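PDB 3BWG: uncharacterized HTH-type transcriptional regulator YydK from Bacillus subtilis subsp. subtilis, which probably binds DNA through a GntR-type helix-turn-helix domain and regulates transcription, its UTRA domain presumably serving as the effector-sensing part. Local coordinates for residues L171-L185 / A197-T211. Numbering follows the deposited sequence.
Sequences LKIGFSDLFLHVGQL and AGLPKLYIESIFHLT. With EDO (1,2-ethanediol), chain I.
F175 O accepts two hydrogen bonds from H209: the backbone N lies 2.9 Å away, nearly in line with the carbonyl, while ring atom ND1 comes from above the carbonyl plane at 3.1 Å. With F175 O only 5° out of the imidazole plane, the ring's rotation is well defined. The same imidazole forms an offset stack with the F175 ring (centroids 4.3 Å apart, planes at 21°), and H209 CB sits over the phenyl face. With CG between the backbone N and the carbonyl carbon (chi1 60°), the F175 ring is turned back over H209. Replacing H209 by alanine is likely to cost F175 O its second donor and the phenyl ring its stacking partner.

Paired N-H...O bonds join D177 to I207, F179 to E205, H181 to Y203 and G183 to K201; between I173 and S176 the register slips by one, a beta bulge. I207 CD1 meets the F179 ring at its edge, 3.5 Å from CE2, whereas L178, L180 and V182 pack with I204 and L202 on the other, mainly aliphatic face, L178 CG lying 3.9 Å from I204 CG2.

Strands 173-184 and 200-210, linked through helix 187-193, thus border the UTRA domain's antiparallel sheet, which residues 176-180 continue into the second subunit. Its arginines R70 and R74 form salt bridges with the buried carboxylates of D177 and E205 respectively; E205 OE2 also hydrogen-bonds Y218 of its own chain.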
loop_
_atom_site.group_PDB
_atom_site.type_symbol
_atom_site.label_atom_id
_atom_site.label_comp_id
_atom_site.label_asym_id
_atom_site.label_seq_id
_atom_site.Cartn_x
_atom_site.Cartn_y
_atom_site.Cartn_z
ATOM N N LEU B 171 15.686 -12.440 13.599
ATOM C CA LEU B 171 15.800 -11.085 13.073
ATOM C C LEU B 171 14.464 -10.358 13.089
ATOM O O LEU B 171 13.409 -10.972 12.972
ATOM C CB LEU B 171 16.355 -11.115 11.638
ATOM C CG LEU B 171 17.791 -11.629 11.577
ATOM C CD1 LEU B 171 18.213 -11.800 10.147
ATOM C CD2 LEU B 171 18.736 -10.702 12.330
ATOM N N LYS B 172 14.529 -9.033 13.180
ATOM C CA LYS B 172 13.338 -8.222 13.284
ATOM C C LYS B 172 13.191 -7.459 11.971
ATOM O O LYS B 172 13.992 -6.577 11.642
ATOM C CB LYS B 172 13.430 -7.282 14.505
ATOM C CG LYS B 172 13.834 -7.988 15.811
ATOM C CD LYS B 172 12.696 -8.903 16.331
ATOM C CE LYS B 172 13.251 -10.124 17.097
ATOM N NZ LYS B 172 14.147 -9.768 18.248
ATOM N N ILE B 173 12.168 -7.847 11.220
ATOM C CA ILE B 173 11.888 -7.337 9.891
ATOM C C ILE B 173 11.127 -6.006 10.007
ATOM O O ILE B 173 10.115 -5.918 10.686
ATOM C CB ILE B 173 11.117 -8.405 9.072
ATOM C CG1 ILE B 173 11.945 -9.720 9.039
ATOM C CG2 ILE B 173 10.668 -7.843 7.677
ATOM C CD1 ILE B 173 11.421 -10.877 8.105
ATOM N N GLY B 174 11.636 -4.956 9.371
ATOM C CA GLY B 174 11.038 -3.639 9.519
ATOM C C GLY B 174 10.421 -3.197 8.202
ATOM O O GLY B 174 9.724 -3.973 7.543
ATOM N N PHE B 175 10.702 -1.952 7.808
ATOM C CA PHE B 175 10.015 -1.346 6.686
ATOM C C PHE B 175 10.506 -1.899 5.349
ATOM O O PHE B 175 11.600 -2.490 5.257
ATOM C CB PHE B 175 10.138 0.171 6.757
ATOM C CG PHE B 175 11.564 0.677 6.720
ATOM C CD1 PHE B 175 12.164 1.022 5.517
ATOM C CD2 PHE B 175 12.290 0.854 7.907
ATOM C CE1 PHE B 175 13.474 1.518 5.479
ATOM C CE2 PHE B 175 13.619 1.349 7.881
ATOM C CZ PHE B 175 14.211 1.660 6.673
ATOM N N SER B 176 9.680 -1.716 4.321
ATOM C CA SER B 176 10.015 -2.100 2.969
ATOM C C SER B 176 9.530 -1.037 1.971
ATOM O O SER B 176 8.518 -0.379 2.179
ATOM C CB SER B 176 9.350 -3.453 2.603
ATOM O OG SER B 176 7.991 -3.388 2.967
ATOM N N ASP B 177 10.250 -0.938 0.862
ATOM C CA ASP B 177 9.858 -0.147 -0.294
ATOM C C ASP B 177 9.495 -1.035 -1.483
ATOM O O ASP B 177 10.279 -1.917 -1.837
ATOM C CB ASP B 177 11.029 0.781 -0.631
ATOM C CG ASP B 177 11.417 1.684 0.576
ATOM O OD1 ASP B 177 10.513 2.180 1.300
ATOM O OD2 ASP B 177 12.626 1.854 0.829
ATOM N N LEU B 178 8.332 -0.812 -2.113
ATOM C CA LEU B 178 7.948 -1.547 -3.341
ATOM C C LEU B 178 7.830 -0.600 -4.513
ATOM O O LEU B 178 7.233 0.483 -4.360
ATOM C CB LEU B 178 6.619 -2.308 -3.177
ATOM C CG LEU B 178 6.540 -3.632 -2.407
ATOM C CD1 LEU B 178 7.087 -3.458 -0.943
ATOM C CD2 LEU B 178 5.134 -4.245 -2.390
ATOM N N PHE B 179 8.444 -0.999 -5.642
ATOM C CA PHE B 179 8.443 -0.323 -6.919
ATOM C C PHE B 179 7.694 -1.197 -7.928
ATOM O O PHE B 179 8.038 -2.379 -8.117
ATOM C CB PHE B 179 9.884 -0.007 -7.352
ATOM C CG PHE B 179 10.641 0.810 -6.299
ATOM C CD1 PHE B 179 10.427 2.168 -6.193
ATOM C CD2 PHE B 179 11.490 0.189 -5.383
ATOM C CE1 PHE B 179 11.089 2.935 -5.204
ATOM C CE2 PHE B 179 12.137 0.900 -4.389
ATOM C CZ PHE B 179 11.948 2.293 -4.308
ATOM N N LEU B 180 6.608 -0.645 -8.467
ATOM C CA LEU B 180 5.654 -1.368 -9.333
ATOM C C LEU B 180 5.718 -0.880 -10.763
ATOM O O LEU B 180 5.702 0.323 -11.012
ATOM C CB LEU B 180 4.221 -1.203 -8.805
ATOM C CG LEU B 180 3.730 -2.020 -7.603
ATOM C CD1 LEU B 180 4.314 -1.575 -6.268
ATOM C CD2 LEU B 180 2.239 -1.916 -7.526
ATOM N N HIS B 181 5.785 -1.829 -11.697
ATOM C CA HIS B 181 5.898 -1.560 -13.121
ATOM C C HIS B 181 4.896 -2.481 -13.809
ATOM O O HIS B 181 4.661 -3.593 -13.355
ATOM C CB HIS B 181 7.331 -1.828 -13.653
ATOM C CG HIS B 181 8.430 -1.228 -12.814
ATOM N ND1 HIS B 181 9.010 -1.904 -11.755
ATOM C CD2 HIS B 181 9.082 -0.038 -12.897
ATOM C CE1 HIS B 181 9.942 -1.144 -11.197
ATOM N NE2 HIS B 181 9.998 -0.003 -11.862
ATOM N N VAL B 182 4.280 -1.996 -14.868
ATOM C CA VAL B 182 3.481 -2.854 -15.754
ATOM C C VAL B 182 4.162 -2.990 -17.090
ATOM O O VAL B 182 4.615 -2.005 -17.649
ATOM C CB VAL B 182 2.025 -2.387 -15.898
ATOM C CG1 VAL B 182 1.310 -3.165 -17.003
ATOM C CG2 VAL B 182 1.291 -2.625 -14.567
ATOM N N GLY B 183 4.271 -4.233 -17.569
ATOM C CA GLY B 183 5.045 -4.558 -18.737
ATOM C C GLY B 183 4.443 -5.748 -19.470
ATOM O O GLY B 183 3.335 -6.201 -19.135
ATOM N N GLN B 184 5.168 -6.208 -20.494
ATOM C CA GLN B 184 4.834 -7.406 -21.240
ATOM C C GLN B 184 5.767 -8.525 -20.797
ATOM O O GLN B 184 6.975 -8.303 -20.585
ATOM C CB GLN B 184 4.950 -7.161 -22.749
ATOM C CG GLN B 184 3.874 -6.269 -23.319
ATOM C CD GLN B 184 3.999 -6.061 -24.816
ATOM O OE1 GLN B 184 3.250 -6.642 -25.588
ATOM N NE2 GLN B 184 4.940 -5.238 -25.231
ATOM N N LEU B 185 5.210 -9.727 -20.629
ATOM C CA LEU B 185 6.026 -10.901 -20.362
ATOM C C LEU B 185 6.991 -11.203 -21.500
ATOM O O LEU B 185 6.647 -11.094 -22.668
ATOM C CB LEU B 185 5.161 -12.128 -20.132
ATOM C CG LEU B 185 4.251 -12.182 -18.923
ATOM C CD1 LEU B 185 3.193 -13.223 -19.202
ATOM C CD2 LEU B 185 5.044 -12.511 -17.663
ATOM N N ALA B 197 4.278 -14.983 -24.316
ATOM C CA ALA B 197 5.118 -13.780 -24.295
ATOM C C ALA B 197 4.331 -12.592 -24.846
ATOM O O ALA B 197 3.500 -12.745 -25.735
ATOM C CB ALA B 197 6.423 -13.996 -25.085
ATOM N N GLY B 198 4.570 -11.410 -24.294
ATOM C CA GLY B 198 3.860 -10.228 -24.758
ATOM C C GLY B 198 2.606 -9.936 -23.968
ATOM O O GLY B 198 2.113 -8.813 -23.976
ATOM N N LEU B 199 2.083 -10.939 -23.277
ATOM C CA LEU B 199 0.948 -10.726 -22.378
ATOM C C LEU B 199 1.393 -9.863 -21.191
ATOM O O LEU B 199 2.599 -9.741 -20.940
ATOM C CB LEU B 199 0.298 -12.069 -21.966
ATOM C CG LEU B 199 -0.319 -12.847 -23.154
ATOM C CD1 LEU B 199 -0.775 -14.220 -22.714
ATOM C CD2 LEU B 199 -1.487 -12.098 -23.807
ATOM N N PRO B 200 0.427 -9.227 -20.486
ATOM C CA PRO B 200 0.707 -8.281 -19.395
ATOM C C PRO B 200 1.285 -8.938 -18.155
ATOM O O PRO B 200 0.961 -10.104 -17.836
ATOM C CB PRO B 200 -0.670 -7.710 -19.052
ATOM C CG PRO B 200 -1.565 -8.116 -20.161
ATOM C CD PRO B 200 -1.022 -9.385 -20.700
ATOM N N LYS B 201 2.125 -8.192 -17.443
ATOM C CA LYS B 201 2.575 -8.608 -16.092
ATOM C C LYS B 201 2.717 -7.389 -15.186
ATOM O O LYS B 201 3.031 -6.278 -15.644
ATOM C CB LYS B 201 3.934 -9.328 -16.144
ATOM C CG LYS B 201 4.971 -8.479 -16.853
ATOM C CD LYS B 201 6.374 -8.823 -16.513
ATOM C CE LYS B 201 7.261 -7.704 -16.989
ATOM N NZ LYS B 201 8.514 -8.244 -17.506
ATOM N N LEU B 202 2.468 -7.622 -13.913
ATOM C CA LEU B 202 2.894 -6.729 -12.866
ATOM C C LEU B 202 4.266 -7.197 -12.404
ATOM O O LEU B 202 4.490 -8.385 -12.118
ATOM C CB LEU B 202 1.917 -6.752 -11.703
ATOM C CG LEU B 202 2.140 -5.797 -10.526
ATOM C CD1 LEU B 202 2.203 -4.272 -10.898
ATOM C CD2 LEU B 202 1.107 -6.135 -9.392
ATOM N N TYR B 203 5.181 -6.244 -12.411
ATOM C CA TYR B 203 6.552 -6.489 -12.100
ATOM C C TYR B 203 6.935 -5.613 -10.911
ATOM O O TYR B 203 6.922 -4.393 -10.988
ATOM C CB TYR B 203 7.426 -6.183 -13.335
ATOM C CG TYR B 203 8.888 -6.180 -12.989
ATOM C CD1 TYR B 203 9.479 -7.335 -12.466
ATOM C CD2 TYR B 203 9.674 -5.030 -13.125
ATOM C CE1 TYR B 203 10.818 -7.355 -12.080
ATOM C CE2 TYR B 203 11.039 -5.047 -12.759
ATOM C CZ TYR B 203 11.588 -6.230 -12.245
ATOM O OH TYR B 203 12.914 -6.351 -11.881
ATOM N N ILE B 204 7.250 -6.241 -9.793
ATOM C CA ILE B 204 7.535 -5.496 -8.551
ATOM C C ILE B 204 8.936 -5.778 -8.088
ATOM O O ILE B 204 9.334 -6.961 -8.027
ATOM C CB ILE B 204 6.543 -5.921 -7.401
ATOM C CG1 ILE B 204 5.090 -5.828 -7.892
ATOM C CG2 ILE B 204 6.821 -5.125 -6.028
ATOM C CD1 ILE B 204 4.079 -6.128 -6.852
ATOM N N GLU B 205 9.671 -4.700 -7.779
ATOM C CA GLU B 205 10.903 -4.754 -6.998
ATOM C C GLU B 205 10.696 -4.305 -5.577
ATOM O O GLU B 205 10.165 -3.196 -5.331
ATOM C CB GLU B 205 11.981 -3.898 -7.632
ATOM C CG GLU B 205 12.353 -4.370 -9.007
ATOM C CD GLU B 205 13.057 -3.279 -9.756
ATOM O OE1 GLU B 205 12.386 -2.406 -10.348
ATOM O OE2 GLU B 205 14.297 -3.246 -9.698
ATOM N N SER B 206 11.114 -5.160 -4.634
ATOM C CA SER B 206 10.961 -4.873 -3.233
ATOM C C SER B 206 12.293 -4.784 -2.493
ATOM O O SER B 206 13.192 -5.596 -2.701
ATOM C CB SER B 206 10.104 -5.943 -2.550
ATOM O OG SER B 206 8.886 -6.117 -3.246
ATOM N N ILE B 207 12.397 -3.835 -1.584
ATOM C CA ILE B 207 13.573 -3.823 -0.671
ATOM C C ILE B 207 13.024 -3.937 0.740
ATOM O O ILE B 207 12.248 -3.070 1.174
ATOM C CB ILE B 207 14.457 -2.571 -0.819
ATOM C CG1 ILE B 207 15.001 -2.441 -2.229
ATOM C CG2 ILE B 207 15.667 -2.631 0.088
ATOM C CD1 ILE B 207 14.045 -1.829 -3.198
ATOM N N PHE B 208 13.372 -5.026 1.410
ATOM C CA PHE B 208 12.981 -5.233 2.805
ATOM C C PHE B 208 14.157 -4.877 3.714
ATOM O O PHE B 208 15.318 -5.166 3.392
ATOM C CB PHE B 208 12.470 -6.663 3.032
ATOM C CG PHE B 208 11.199 -6.974 2.264
ATOM C CD1 PHE B 208 9.953 -6.898 2.886
ATOM C CD2 PHE B 208 11.253 -7.364 0.912
ATOM C CE1 PHE B 208 8.761 -7.191 2.165
ATOM C CE2 PHE B 208 10.057 -7.689 0.188
ATOM C CZ PHE B 208 8.824 -7.564 0.818
ATOM N N HIS B 209 13.851 -4.195 4.814
ATOM C CA HIS B 209 14.898 -3.688 5.718
ATOM C C HIS B 209 14.681 -4.350 7.071
ATOM O O HIS B 209 13.534 -4.669 7.447
ATOM C CB HIS B 209 14.818 -2.136 5.878
ATOM C CG HIS B 209 14.990 -1.373 4.591
ATOM N ND1 HIS B 209 13.972 -1.229 3.665
ATOM C CD2 HIS B 209 16.061 -0.727 4.069
ATOM C CE1 HIS B 209 14.409 -0.530 2.631
ATOM N NE2 HIS B 209 15.680 -0.245 2.832
ATOM N N LEU B 210 15.761 -4.526 7.828
ATOM C CA LEU B 210 15.637 -4.825 9.255
ATOM C C LEU B 210 15.134 -3.562 10.002
ATOM O O LEU B 210 15.053 -2.441 9.439
ATOM C CB LEU B 210 16.958 -5.330 9.833
ATOM C CG LEU B 210 17.642 -6.590 9.268
ATOM C CD1 LEU B 210 19.001 -6.733 9.904
ATOM C CD2 LEU B 210 16.795 -7.878 9.481
ATOM N N THR B 211 14.721 -3.717 11.245
ATOM C CA THR B 211 14.182 -2.543 11.976
ATOM C C THR B 211 15.218 -1.416 12.142
ATOM O O THR B 211 14.832 -0.244 12.315
ATOM C CB THR B 211 13.670 -2.917 13.369
ATOM O OG1 THR B 211 14.690 -3.660 14.024
ATOM C CG2 THR B 211 12.383 -3.731 13.291
HETATM C C1 EDO I . -1.066 -9.301 -12.300
HETATM O O1 EDO I . -1.349 -9.391 -10.936
HETATM C C2 EDO I . 0.367 -9.738 -12.423
HETATM O O2 EDO I . 0.656 -9.580 -13.782
#